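Local coordinates for CPXV203 protein (Cowpox virus, PDB 4HKJ), which probably binds MHC class I molecules and holds them back from the surface of the infected cell, as an immune-evasion protein of the poxvirus T4 family, at residues D[22-27]-D[79-84]; D[28-33]-D[74-79]; D[108-113]-D[135-140]; D[145-150]-D[165-170]. All blocks are in the same frame, centred on the assembly; numbering follows the deposited sequence.

Interaction 1 of 4, residues D[22-27]-D[79-84]; sequences CIQAKD and VTHSYI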
loop_
_atom_site.group_PDB
_atom_site.type_symbol
_atom_site.label_atom_id
_atom_site.label_comp_id
_atom_site.label_asym_id
_atom_site.label_seq_id
_atom_site.Cartn_x
_atom_site.Cartn_y
_atom_site.Cartn_z
ATOM N N CYS D 22 8.363 -5.385 -6.157
ATOM C CA CYS D 22 7.760 -6.673 -5.833
ATOM C C CYS D 22 7.098 -7.287 -7.062
ATOM O O CYS D 22 6.209 -6.686 -7.666
ATOM C CB CYS D 22 6.738 -6.522 -4.702
ATOM S SG CYS D 22 6.026 -8.084 -4.118
ATOM N N ILE D 23 7.541 -8.484 -7.428
ATOM C CA ILE D 23 6.998 -9.182 -8.585
ATOM C C ILE D 23 6.255 -10.441 -8.151
ATOM O O ILE D 23 6.819 -11.299 -7.472
ATOM C CB ILE D 23 8.111 -9.578 -9.575
ATOM C CG1 ILE D 23 9.098 -8.426 -9.769
ATOM C CG2 ILE D 23 7.512 -10.005 -10.904
ATOM C CD1 ILE D 23 10.283 -8.777 -10.642
ATOM N N GLN D 24 4.989 -10.546 -8.540
ATOM C CA GLN D 24 4.191 -11.723 -8.215
ATOM C C GLN D 24 4.002 -12.616 -9.438
ATOM O O GLN D 24 3.624 -12.146 -10.511
ATOM C CB GLN D 24 2.832 -11.320 -7.633
ATOM C CG GLN D 24 1.966 -12.497 -7.202
ATOM C CD GLN D 24 0.660 -12.066 -6.566
ATOM O OE1 GLN D 24 0.029 -11.103 -7.004
ATOM N NE2 GLN D 24 0.248 -12.778 -5.522
ATOM N N ALA D 25 4.268 -13.907 -9.265
ATOM C CA ALA D 25 4.192 -14.866 -10.360
ATOM C C ALA D 25 2.752 -15.143 -10.772
ATOM O O ALA D 25 1.836 -15.071 -9.954
ATOM C CB ALA D 25 4.891 -16.161 -9.975
ATOM N N LYS D 26 2.563 -15.464 -12.049
ATOM C CA LYS D 26 1.243 -15.791 -12.572
ATOM C C LYS D 26 1.258 -17.150 -13.260
ATOM O O LYS D 26 2.135 -17.432 -14.076
ATOM C CB LYS D 26 0.772 -14.714 -13.551
ATOM C CG LYS D 26 -0.562 -15.017 -14.215
ATOM C CD LYS D 26 -0.987 -13.888 -15.142
ATOM C CE LYS D 26 -2.365 -14.149 -15.731
ATOM N NZ LYS D 26 -2.835 -13.010 -16.565
ATOM N N ASP D 27 0.288 -17.990 -12.908
ATOM C CA ASP D 27 0.119 -19.315 -13.510
ATOM C C ASP D 27 1.314 -20.253 -13.318
ATOM O O ASP D 27 1.405 -21.289 -13.978
ATOM C CB ASP D 27 -0.236 -19.198 -14.999
ATOM C CG ASP D 27 -1.542 -18.466 -15.229
ATOM O OD1 ASP D 27 -2.440 -18.561 -14.366
ATOM O OD2 ASP D 27 -1.672 -17.793 -16.273
ATOM N N VAL D 79 5.460 -18.840 -2.762
ATOM C CA VAL D 79 5.658 -19.473 -4.059
ATOM C C VAL D 79 5.363 -18.528 -5.223
ATOM O O VAL D 79 5.448 -18.925 -6.385
ATOM C CB VAL D 79 4.782 -20.732 -4.209
ATOM C CG1 VAL D 79 5.219 -21.806 -3.228
ATOM C CG2 VAL D 79 3.315 -20.384 -4.006
ATOM N N THR D 80 5.022 -17.281 -4.914
ATOM C CA THR D 80 4.658 -16.316 -5.951
ATOM C C THR D 80 5.454 -15.011 -5.881
ATOM O O THR D 80 5.762 -14.408 -6.909
ATOM C CB THR D 80 3.152 -15.981 -5.912
ATOM O OG1 THR D 80 2.783 -15.577 -4.587
ATOM C CG2 THR D 80 2.324 -17.189 -6.318
ATOM N N HIS D 81 5.784 -14.578 -4.668
ATOM C CA HIS D 81 6.420 -13.277 -4.475
ATOM C C HIS D 81 7.936 -13.302 -4.668
ATOM O O HIS D 81 8.631 -14.163 -4.127
ATOM C CB HIS D 81 6.080 -12.719 -3.091
ATOM C CG HIS D 81 4.612 -12.605 -2.828
ATOM N ND1 HIS D 81 3.839 -11.586 -3.341
ATOM C CD2 HIS D 81 3.774 -13.381 -2.099
ATOM C CE1 HIS D 81 2.589 -11.740 -2.943
ATOM N NE2 HIS D 81 2.523 -12.821 -2.188
ATOM N N SER D 82 8.436 -12.342 -5.443
ATOM C CA SER D 82 9.869 -12.164 -5.641
ATOM C C SER D 82 10.222 -10.682 -5.544
ATOM O O SER D 82 9.696 -9.863 -6.297
ATOM C CB SER D 82 10.300 -12.722 -6.997
ATOM O OG SER D 82 9.997 -14.100 -7.098
ATOM N N TYR D 83 11.114 -10.345 -4.617
ATOM C CA TYR D 83 11.454 -8.950 -4.348
ATOM C C TYR D 83 12.889 -8.610 -4.748
ATOM O O TYR D 83 13.806 -9.405 -4.543
ATOM C CB TYR D 83 11.226 -8.631 -2.866
ATOM C CG TYR D 83 11.642 -7.236 -2.460
ATOM C CD1 TYR D 83 10.850 -6.138 -2.761
ATOM C CD2 TYR D 83 12.824 -7.018 -1.766
ATOM C CE1 TYR D 83 11.225 -4.861 -2.390
ATOM C CE2 TYR D 83 13.209 -5.744 -1.391
ATOM C CZ TYR D 83 12.406 -4.670 -1.706
ATOM O OH TYR D 83 12.787 -3.403 -1.332
ATOM N N ILE D 84 13.072 -7.423 -5.321
ATOM C CA ILE D 84 14.393 -6.956 -5.738
ATOM C C ILE D 84 14.655 -5.553 -5.199
ATOM O O ILE D 84 13.781 -4.688 -5.253
ATOM C CB ILE D 84 14.527 -6.935 -7.275
ATOM C CG1 ILE D 84 14.155 -8.298 -7.866
ATOM C CG2 ILE D 84 15.937 -6.543 -7.689
ATOM C CD1 ILE D 84 14.277 -8.366 -9.374
#

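Interaction 2 of 4, residues D[28-33]-D[74-79]; sequences FYSKRT and QTHFGV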
loop_
_atom_site.group_PDB
_atom_site.type_symbol
_atom_site.label_atom_id
_atom_site.label_comp_id
_atom_site.label_asym_id
_atom_site.label_seq_id
_atom_site.Cartn_x
_atom_site.Cartn_y
_atom_site.Cartn_z
ATOM N N PHE D 28 2.222 -19.894 -12.415
ATOM C CA PHE D 28 3.353 -20.759 -12.088
ATOM C C PHE D 28 3.947 -20.414 -10.726
ATOM O O PHE D 28 3.693 -19.340 -10.182
ATOM C CB PHE D 28 4.429 -20.702 -13.181
ATOM C CG PHE D 28 5.409 -19.569 -13.023
ATOM C CD1 PHE D 28 5.078 -18.284 -13.423
ATOM C CD2 PHE D 28 6.669 -19.797 -12.494
ATOM C CE1 PHE D 28 5.982 -17.246 -13.285
ATOM C CE2 PHE D 28 7.575 -18.762 -12.353
ATOM C CZ PHE D 28 7.231 -17.486 -12.749
ATOM N N TYR D 29 4.733 -21.335 -10.180
ATOM C CA TYR D 29 5.374 -21.122 -8.888
ATOM C C TYR D 29 6.827 -20.690 -9.055
ATOM O O TYR D 29 7.647 -21.435 -9.592
ATOM C CB TYR D 29 5.312 -22.391 -8.033
ATOM C CG TYR D 29 3.945 -22.702 -7.463
ATOM C CD1 TYR D 29 2.872 -21.841 -7.661
ATOM C CD2 TYR D 29 3.731 -23.852 -6.715
ATOM C CE1 TYR D 29 1.623 -22.124 -7.139
ATOM C CE2 TYR D 29 2.488 -24.143 -6.189
ATOM C CZ TYR D 29 1.437 -23.277 -6.402
ATOM O OH TYR D 29 0.200 -23.566 -5.877
ATOM N N SER D 30 7.139 -19.484 -8.595
ATOM C CA SER D 30 8.508 -18.985 -8.632
ATOM C C SER D 30 9.330 -19.617 -7.516
ATOM O O SER D 30 8.886 -19.687 -6.371
ATOM C CB SER D 30 8.533 -17.459 -8.521
ATOM O OG SER D 30 7.803 -17.015 -7.392
ATOM N N LYS D 31 10.527 -20.080 -7.859
ATOM C CA LYS D 31 11.385 -20.768 -6.900
ATOM C C LYS D 31 12.431 -19.833 -6.297
ATOM O O LYS D 31 13.027 -19.016 -6.998
ATOM C CB LYS D 31 12.070 -21.965 -7.561
ATOM C CG LYS D 31 12.931 -22.792 -6.618
ATOM C CD LYS D 31 13.550 -23.982 -7.330
ATOM C CE LYS D 31 14.423 -24.793 -6.386
ATOM N NZ LYS D 31 15.028 -25.969 -7.067
ATOM N N ARG D 32 12.643 -19.961 -4.990
ATOM C CA ARG D 32 13.659 -19.185 -4.293
ATOM C C ARG D 32 15.052 -19.652 -4.690
ATOM O O ARG D 32 15.322 -20.853 -4.735
ATOM C CB ARG D 32 13.484 -19.320 -2.781
ATOM C CG ARG D 32 14.579 -18.652 -1.967
ATOM C CD ARG D 32 14.320 -18.767 -0.474
ATOM N NE ARG D 32 14.371 -20.150 -0.001
ATOM C CZ ARG D 32 13.300 -20.901 0.238
ATOM N NH1 ARG D 32 12.084 -20.409 0.049
ATOM N NH2 ARG D 32 13.446 -22.148 0.666
ATOM N N THR D 33 15.937 -18.703 -4.975
ATOM C CA THR D 33 17.301 -19.037 -5.371
ATOM C C THR D 33 18.269 -17.881 -5.142
ATOM O O THR D 33 17.864 -16.771 -4.792
ATOM C CB THR D 33 17.370 -19.453 -6.852
ATOM O OG1 THR D 33 18.692 -19.909 -7.165
ATOM C CG2 THR D 33 17.018 -18.280 -7.753
ATOM N N GLN D 74 18.188 -9.470 -3.610
ATOM C CA GLN D 74 16.949 -10.190 -3.891
ATOM C C GLN D 74 16.566 -11.132 -2.755
ATOM O O GLN D 74 17.421 -11.602 -2.003
ATOM C CB GLN D 74 17.060 -10.981 -5.197
ATOM C CG GLN D 74 17.137 -10.127 -6.452
ATOM C CD GLN D 74 17.109 -10.957 -7.720
ATOM O OE1 GLN D 74 17.464 -10.478 -8.796
ATOM N NE2 GLN D 74 16.684 -12.209 -7.598
ATOM N N THR D 75 15.270 -11.404 -2.642
ATOM C CA THR D 75 14.762 -12.371 -1.677
ATOM C C THR D 75 13.477 -12.994 -2.208
ATOM O O THR D 75 12.925 -12.532 -3.207
ATOM C CB THR D 75 14.490 -11.730 -0.307
ATOM O OG1 THR D 75 14.071 -12.739 0.620
ATOM C CG2 THR D 75 13.403 -10.673 -0.419
ATOM N N HIS D 76 13.002 -14.038 -1.541
ATOM C CA HIS D 76 11.800 -14.731 -1.986
ATOM C C HIS D 76 10.919 -15.155 -0.819
ATOM O O HIS D 76 11.417 -15.575 0.227
ATOM C CB HIS D 76 12.169 -15.950 -2.832
ATOM C CG HIS D 76 10.986 -16.699 -3.363
ATOM N ND1 HIS D 76 10.343 -16.344 -4.530
ATOM C CD2 HIS D 76 10.327 -17.781 -2.886
ATOM C CE1 HIS D 76 9.340 -17.175 -4.749
ATOM N NE2 HIS D 76 9.308 -18.057 -3.765
ATOM N N PHE D 77 9.608 -15.045 -1.007
ATOM C CA PHE D 77 8.646 -15.469 0.005
ATOM C C PHE D 77 7.511 -16.258 -0.637
ATOM O O PHE D 77 6.994 -15.875 -1.687
ATOM C CB PHE D 77 8.084 -14.259 0.750
ATOM C CG PHE D 77 9.089 -13.563 1.622
ATOM C CD1 PHE D 77 9.796 -14.265 2.583
ATOM C CD2 PHE D 77 9.331 -12.209 1.475
ATOM C CE1 PHE D 77 10.725 -13.627 3.385
ATOM C CE2 PHE D 77 10.256 -11.565 2.273
ATOM C CZ PHE D 77 10.954 -12.275 3.229
ATOM N N GLY D 78 7.127 -17.357 0.001
ATOM C CA GLY D 78 6.060 -18.195 -0.510
ATOM C C GLY D 78 6.416 -18.833 -1.839
ATOM O O GLY D 78 7.538 -19.300 -2.031
ATOM N N VAL D 79 5.460 -18.840 -2.762
ATOM C CA VAL D 79 5.658 -19.473 -4.059
ATOM C C VAL D 79 5.363 -18.528 -5.223
ATOM O O VAL D 79 5.448 -18.925 -6.385
ATOM C CB VAL D 79 4.782 -20.732 -4.209
ATOM C CG1 VAL D 79 5.219 -21.806 -3.228
ATOM C CG2 VAL D 79 3.315 -20.384 -4.006
#

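Interaction 3 of 4, residues D[108-113]-D[135-140]; sequences VYCDQE and KYDTSC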
loop_
_atom_site.group_PDB
_atom_site.type_symbol
_atom_site.label_atom_id
_atom_site.label_comp_id
_atom_site.label_asym_id
_atom_site.label_seq_id
_atom_site.Cartn_x
_atom_site.Cartn_y
_atom_site.Cartn_z
ATOM N N VAL D 108 11.647 -6.504 -17.146
ATOM C CA VAL D 108 11.541 -7.744 -16.384
ATOM C C VAL D 108 11.082 -8.919 -17.245
ATOM O O VAL D 108 9.923 -8.991 -17.654
ATOM C CB VAL D 108 10.587 -7.594 -15.186
ATOM C CG1 VAL D 108 10.542 -8.886 -14.388
ATOM C CG2 VAL D 108 11.023 -6.437 -14.303
ATOM N N TYR D 109 12.003 -9.840 -17.512
ATOM C CA TYR D 109 11.696 -11.042 -18.273
ATOM C C TYR D 109 11.629 -12.241 -17.338
ATOM O O TYR D 109 12.241 -12.235 -16.271
ATOM C CB TYR D 109 12.758 -11.279 -19.345
ATOM C CG TYR D 109 13.039 -10.070 -20.208
ATOM C CD1 TYR D 109 12.296 -9.823 -21.353
ATOM C CD2 TYR D 109 14.051 -9.177 -19.878
ATOM C CE1 TYR D 109 12.549 -8.718 -22.145
ATOM C CE2 TYR D 109 14.312 -8.072 -20.663
ATOM C CZ TYR D 109 13.558 -7.846 -21.794
ATOM O OH TYR D 109 13.818 -6.745 -22.574
ATOM N N CYS D 110 10.888 -13.270 -17.741
ATOM C CA CYS D 110 10.778 -14.485 -16.939
ATOM C C CYS D 110 11.623 -15.624 -17.506
ATOM O O CYS D 110 11.618 -15.874 -18.711
ATOM C CB CYS D 110 9.314 -14.915 -16.794
ATOM S SG CYS D 110 8.300 -14.705 -18.277
ATOM N N ASP D 111 12.349 -16.306 -16.624
ATOM C CA ASP D 111 13.243 -17.391 -17.018
ATOM C C ASP D 111 12.663 -18.764 -16.697
ATOM O O ASP D 111 12.810 -19.707 -17.474
ATOM C CB ASP D 111 14.600 -17.238 -16.327
ATOM C CG ASP D 111 15.556 -16.362 -17.108
ATOM O OD1 ASP D 111 15.094 -15.661 -18.031
ATOM O OD2 ASP D 111 16.768 -16.375 -16.801
ATOM N N GLN D 112 12.010 -18.866 -15.545
ATOM C CA GLN D 112 11.484 -20.138 -15.061
ATOM C C GLN D 112 10.422 -20.715 -15.992
ATOM O O GLN D 112 10.562 -21.831 -16.493
ATOM C CB GLN D 112 10.915 -19.966 -13.650
ATOM C CG GLN D 112 10.585 -21.267 -12.942
ATOM C CD GLN D 112 10.298 -21.063 -11.469
ATOM O OE1 GLN D 112 10.551 -19.990 -10.920
ATOM N NE2 GLN D 112 9.768 -22.092 -10.818
ATOM N N GLU D 113 9.362 -19.948 -16.220
ATOM C CA GLU D 113 8.261 -20.395 -17.064
ATOM C C GLU D 113 8.450 -19.931 -18.503
ATOM O O GLU D 113 9.011 -18.862 -18.750
ATOM C CB GLU D 113 6.929 -19.880 -16.514
ATOM C CG GLU D 113 5.697 -20.500 -17.155
ATOM C CD GLU D 113 5.471 -21.935 -16.721
ATOM O OE1 GLU D 113 6.154 -22.394 -15.781
ATOM O OE2 GLU D 113 4.604 -22.606 -17.320
ATOM N N LYS D 135 8.999 -2.253 -17.857
ATOM C CA LYS D 135 8.476 -3.083 -18.933
ATOM C C LYS D 135 8.543 -4.543 -18.497
ATOM O O LYS D 135 9.617 -5.046 -18.171
ATOM C CB LYS D 135 9.309 -2.872 -20.198
ATOM C CG LYS D 135 9.027 -3.859 -21.317
ATOM C CD LYS D 135 10.076 -3.741 -22.414
ATOM C CE LYS D 135 9.858 -4.772 -23.510
ATOM N NZ LYS D 135 8.607 -4.526 -24.279
ATOM N N TYR D 136 7.401 -5.225 -18.481
ATOM C CA TYR D 136 7.368 -6.601 -17.992
ATOM C C TYR D 136 6.407 -7.515 -18.751
ATOM O O TYR D 136 5.388 -7.071 -19.282
ATOM C CB TYR D 136 7.063 -6.635 -16.491
ATOM C CG TYR D 136 5.679 -6.146 -16.117
ATOM C CD1 TYR D 136 5.407 -4.788 -15.995
ATOM C CD2 TYR D 136 4.648 -7.044 -15.873
ATOM C CE1 TYR D 136 4.145 -4.340 -15.649
ATOM C CE2 TYR D 136 3.384 -6.605 -15.529
ATOM C CZ TYR D 136 3.137 -5.254 -15.417
ATOM O OH TYR D 136 1.878 -4.817 -15.073
ATOM N N ASP D 137 6.748 -8.800 -18.787
ATOM C CA ASP D 137 5.942 -9.813 -19.458
ATOM C C ASP D 137 4.754 -10.203 -18.582
ATOM O O ASP D 137 4.927 -10.792 -17.517
ATOM C CB ASP D 137 6.802 -11.043 -19.759
ATOM C CG ASP D 137 6.175 -11.966 -20.786
ATOM O OD1 ASP D 137 4.935 -11.956 -20.935
ATOM O OD2 ASP D 137 6.929 -12.710 -21.446
ATOM N N THR D 138 3.550 -9.880 -19.044
ATOM C CA THR D 138 2.340 -10.110 -18.261
ATOM C C THR D 138 1.835 -11.549 -18.355
ATOM O O THR D 138 0.832 -11.901 -17.736
ATOM C CB THR D 138 1.207 -9.151 -18.681
ATOM O OG1 THR D 138 0.767 -9.476 -20.004
ATOM C CG2 THR D 138 1.688 -7.707 -18.648
ATOM N N SER D 139 2.528 -12.377 -19.129
ATOM C CA SER D 139 2.143 -13.778 -19.267
ATOM C C SER D 139 2.582 -14.589 -18.052
ATOM O O SER D 139 1.942 -15.577 -17.691
ATOM C CB SER D 139 2.723 -14.380 -20.550
ATOM O OG SER D 139 4.139 -14.333 -20.546
ATOM N N CYS D 140 3.672 -14.164 -17.422
ATOM C CA CYS D 140 4.196 -14.861 -16.252
ATOM C C CYS D 140 4.205 -13.985 -15.000
ATOM O O CYS D 140 4.600 -14.435 -13.926
ATOM C CB CYS D 140 5.603 -15.403 -16.531
ATOM S SG CYS D 140 6.835 -14.152 -16.982
#

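Interaction 4 of 4, residues D[145-150]-D[165-170]; sequences GVNYSF and DTLTCG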
loop_
_atom_site.group_PDB
_atom_site.type_symbol
_atom_site.label_atom_id
_atom_site.label_comp_id
_atom_site.label_asym_id
_atom_site.label_seq_id
_atom_site.Cartn_x
_atom_site.Cartn_y
_atom_site.Cartn_z
ATOM N N GLY D 145 4.756 -4.086 -8.184
ATOM C CA GLY D 145 4.743 -2.849 -7.424
ATOM C C GLY D 145 6.140 -2.276 -7.304
ATOM O O GLY D 145 7.119 -3.017 -7.251
ATOM N N VAL D 146 6.234 -0.950 -7.269
ATOM C CA VAL D 146 7.529 -0.278 -7.188
ATOM C C VAL D 146 7.554 0.773 -6.084
ATOM O O VAL D 146 6.740 1.695 -6.076
ATOM C CB VAL D 146 7.904 0.400 -8.513
ATOM C CG1 VAL D 146 9.204 1.179 -8.370
ATOM C CG2 VAL D 146 8.014 -0.623 -9.627
ATOM N N ASN D 147 8.496 0.635 -5.157
ATOM C CA ASN D 147 8.694 1.652 -4.136
ATOM C C ASN D 147 9.970 2.437 -4.410
ATOM O O ASN D 147 10.965 1.880 -4.871
ATOM C CB ASN D 147 8.721 1.032 -2.740
ATOM C CG ASN D 147 8.022 1.897 -1.710
ATOM O OD1 ASN D 147 6.810 1.788 -1.509
ATOM N ND2 ASN D 147 8.781 2.765 -1.052
ATOM N N TYR D 148 9.930 3.734 -4.129
ATOM C CA TYR D 148 11.019 4.631 -4.494
ATOM C C TYR D 148 11.391 5.565 -3.345
ATOM O O TYR D 148 10.522 6.150 -2.697
ATOM C CB TYR D 148 10.641 5.414 -5.757
ATOM C CG TYR D 148 11.238 6.800 -5.869
ATOM C CD1 TYR D 148 12.596 6.980 -6.096
ATOM C CD2 TYR D 148 10.433 7.928 -5.781
ATOM C CE1 TYR D 148 13.139 8.245 -6.211
ATOM C CE2 TYR D 148 10.964 9.197 -5.896
ATOM C CZ TYR D 148 12.318 9.350 -6.109
ATOM O OH TYR D 148 12.857 10.611 -6.225
ATOM N N SER D 149 12.690 5.688 -3.094
ATOM C CA SER D 149 13.194 6.532 -2.018
ATOM C C SER D 149 14.551 7.128 -2.380
ATOM O O SER D 149 15.501 6.400 -2.673
ATOM C CB SER D 149 13.295 5.735 -0.717
ATOM O OG SER D 149 13.716 6.562 0.355
ATOM N N PHE D 150 14.635 8.455 -2.356
ATOM C CA PHE D 150 15.852 9.156 -2.749
ATOM C C PHE D 150 15.975 10.479 -1.999
ATOM O O PHE D 150 15.356 11.474 -2.376
ATOM C CB PHE D 150 15.846 9.403 -4.260
ATOM C CG PHE D 150 17.158 9.892 -4.805
ATOM C CD1 PHE D 150 18.319 9.168 -4.599
ATOM C CD2 PHE D 150 17.227 11.062 -5.542
ATOM C CE1 PHE D 150 19.527 9.606 -5.105
ATOM C CE2 PHE D 150 18.435 11.507 -6.053
ATOM C CZ PHE D 150 19.586 10.777 -5.833
ATOM N N ASP D 165 6.656 2.878 2.954
ATOM C CA ASP D 165 6.949 1.572 2.377
ATOM C C ASP D 165 5.935 0.539 2.855
ATOM O O ASP D 165 5.794 0.304 4.055
ATOM C CB ASP D 165 8.368 1.126 2.734
ATOM C CG ASP D 165 8.898 0.054 1.797
ATOM O OD1 ASP D 165 8.082 -0.644 1.156
ATOM O OD2 ASP D 165 10.135 -0.093 1.701
ATOM N N THR D 166 5.231 -0.073 1.908
ATOM C CA THR D 166 4.226 -1.079 2.227
ATOM C C THR D 166 4.405 -2.339 1.382
ATOM O O THR D 166 3.584 -3.256 1.440
ATOM C CB THR D 166 2.797 -0.537 2.026
ATOM O OG1 THR D 166 2.672 0.008 0.706
ATOM C CG2 THR D 166 2.488 0.549 3.047
ATOM N N LEU D 167 5.479 -2.378 0.600
ATOM C CA LEU D 167 5.779 -3.537 -0.234
ATOM C C LEU D 167 6.300 -4.704 0.600
ATOM O O LEU D 167 7.479 -5.052 0.524
ATOM C CB LEU D 167 6.793 -3.175 -1.322
ATOM C CG LEU D 167 6.251 -2.867 -2.721
ATOM C CD1 LEU D 167 5.359 -1.635 -2.716
ATOM C CD2 LEU D 167 7.393 -2.704 -3.713
ATOM N N THR D 168 5.413 -5.302 1.391
ATOM C CA THR D 168 5.762 -6.448 2.223
ATOM C C THR D 168 6.239 -7.608 1.357
ATOM O O THR D 168 7.164 -8.333 1.724
ATOM C CB THR D 168 4.563 -6.905 3.071
ATOM O OG1 THR D 168 3.484 -7.297 2.212
ATOM C CG2 THR D 168 4.096 -5.781 3.980
ATOM N N CYS D 169 5.591 -7.770 0.206
ATOM C CA CYS D 169 5.987 -8.748 -0.807
ATOM C C CYS D 169 6.045 -10.182 -0.280
ATOM O O CYS D 169 7.020 -10.898 -0.511
ATOM C CB CYS D 169 7.323 -8.357 -1.443
ATOM S SG CYS D 169 7.548 -8.982 -3.123
ATOM N N GLY D 170 5.000 -10.594 0.430
ATOM C CA GLY D 170 4.892 -11.961 0.907
ATOM C C GLY D 170 5.291 -12.151 2.359
ATOM O O GLY D 170 5.155 -13.245 2.907
#

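Interaction 1 of 4, residues D[22-27]-D[79-84]
I23 and S82 face each other as a hydrogen-bonded antiparallel pair between strands 15-25 and 81-88. I23 N gives to S82 O at 2.8 Å, almost straight (167°), and S82 N returns a more bent bond to I23 O, also 2.8 Å. A third backbone bond, A25 N to T80 O at 2.8 Å, carries the ladder past the start of strand 81-88. C22 with Y83 and Q24 with H81 are the flanking non-hydrogen-bonded pairs. The two strands are neighbours in the five-stranded antiparallel sheet of this T4-family protein, with C22, Q24, H81 and Y83 on one face, I23 and S82 on the other. On the first face Q24 leaves the backbone with CG opposite its own N (chi1 -177°) and runs extended beside H81. Its NE2 lies 3.6 Å from H81 CE1, the amide tilted 21° from the imidazole, while Q24 CG rests 3.9 Å from T80 CB. T80 OG1 sits above the H81 ring toward its rim and bonds to an acidic side chain of another protein's chain. Apolar contact on the opposite face comes from I23 CD1 meeting I84 CD1 at 4.2 Å. C22 SG, disulfide-bonded to C169, stands obliquely 5.2 Å from the H81 ring centroid.

Interaction 2 of 4, residues D[28-33]-D[74-79]
Y29 and V79 lie alongside each other, with V79 CG2 over the middle of the phenol ring. This methyl is 4.0 Å from the Y29 ring centroid and only 12° off the ring normal, a CH-pi contact. S30, the residue after Y29, grips the V79 carbonyl: S30 N donates to V79 O at 2.8 Å, and S30 OG adds a weak bond to the same V79 O at 3.2 Å. A chi1 of 53° sets S30 OG between its own N and carbonyl carbon, beside V79 O and in the plane of the H76 ring at its CE1 edge. R32 covers H76 from another direction. Its CB is 3.5 Å from H76 CD2, and its backbone N stands over one ring face toward the rim. H76 reaches out with CG opposite its backbone N (chi1 -178°), and the ring is held by weak bonds at both nitrogens, NE2 to G78 O at 2.8 Å and ND1 with S82 OG. Further out, the R32 guanidinium turns to a salt bridge with an acidic side chain of another protein's chain, and K31 N bonds to Q112 OE1. The loop 28-33, which follows strand 15-25, thus lies against the end of strand 71-77 and its turn into strand 81-88, and forms part of the surface that meets the chain of another protein.

Interaction 3 of 4, residues D[108-113]-D[135-140]
C110 and C140 are joined by a disulfide just beyond a short parallel strand pairing, V108 with Y136, in the six-stranded mixed sheet. Strands 103-110 and 131-137 are the parallel neighbours of that sheet. V108 N donates to K135 O at 2.7 Å with a nearly linear N-H (168°), and D137 N returns a weak bond to V108 O at 3.4 Å. V108 CB and Y136 CB touch at 3.9 Å on one face, where both side chains also meet I141 of strand 141-152. Past this bridge residues 138-140 leave the sheet, and the disulfide takes over: C110 SG and C140 SG are 2.0 Å apart, with a torsion of -99° about the S-S bond. In both cysteines the sulfur is placed between the backbone N and the carbonyl carbon, aimed across the gap. The turn between D137 and C140 is shaped by D137 OD1, which takes S139 N at 3.0 Å and the S139 hydroxyl from the same face of the carboxylate, while D118 N is an outside donor to it. The arrangement is an Asx turn closing strand 131-137, with a disulfide tying the end of strand 103-110 to the turn that follows its parallel neighbour.

Interaction 4 of 4, residues D[145-150]-D[165-170]
N147 and D165 stack their flat ends, the amide and carboxylate planes only 12° apart. N147 CG lies 3.8 Å from D165 OD1, and N147 ND2 is 3.9 Å from D165 CG; no hydrogen bond crosses the contact. The N147 side chain rises from the strand with CG swung well off the position opposite its own N (chi1 -142°), which lays its amide over the carboxylate. L167 makes the other half of the contact with its two methyls. CD2 reaches the strand backbone, 3.6 Å from G145 O and 3.8 Å from N147 N, whereas CD1 comes alongside the amide, 3.9 Å from N147 OD1. The loop is folded by an Asx turn, D165 OD1 accepting L167 N at 3.2 Å nearly along its C-O axis, and L167 is itself the centre of an inverse gamma turn with T168 N bonded to T166 O. The other carboxylate oxygen, D165 OD2, forms a salt bridge with R177 of helix 174-179, so each oxygen has a partner of its own: the L167 N-H for OD1 and R177 for OD2. Strand 141-152 is one of the outermost strands of the five-stranded sheet within this chain, its G145 and N147 paired by backbone bonds with C22 and G20. T166 OG1 bonds to an acidic side chain of another protein's chain.

Interactions 1, 2 and 4 reach the five-stranded antiparallel sheet, whereas interaction 3 belongs to the six-stranded mixed sheet. Interaction 2 is nested inside the loop closed by interaction 1, shares V79 with it, and has its centre about 7 Å away; interactions 3 and 4 follow in series. The two sheets pack where I23 CD1 meets V108 CG1 at 3.8 Å; just past the strand ends K26 N probably bonds to C140 O. The C22-C169 disulfide links interactions 1 and 4. Interactions 1, 2 and 4 contact another protein chain, so the five-stranded sheet and its loops present the surface that meets it, consistent with capturing it, while interaction 3 lies away from that surface.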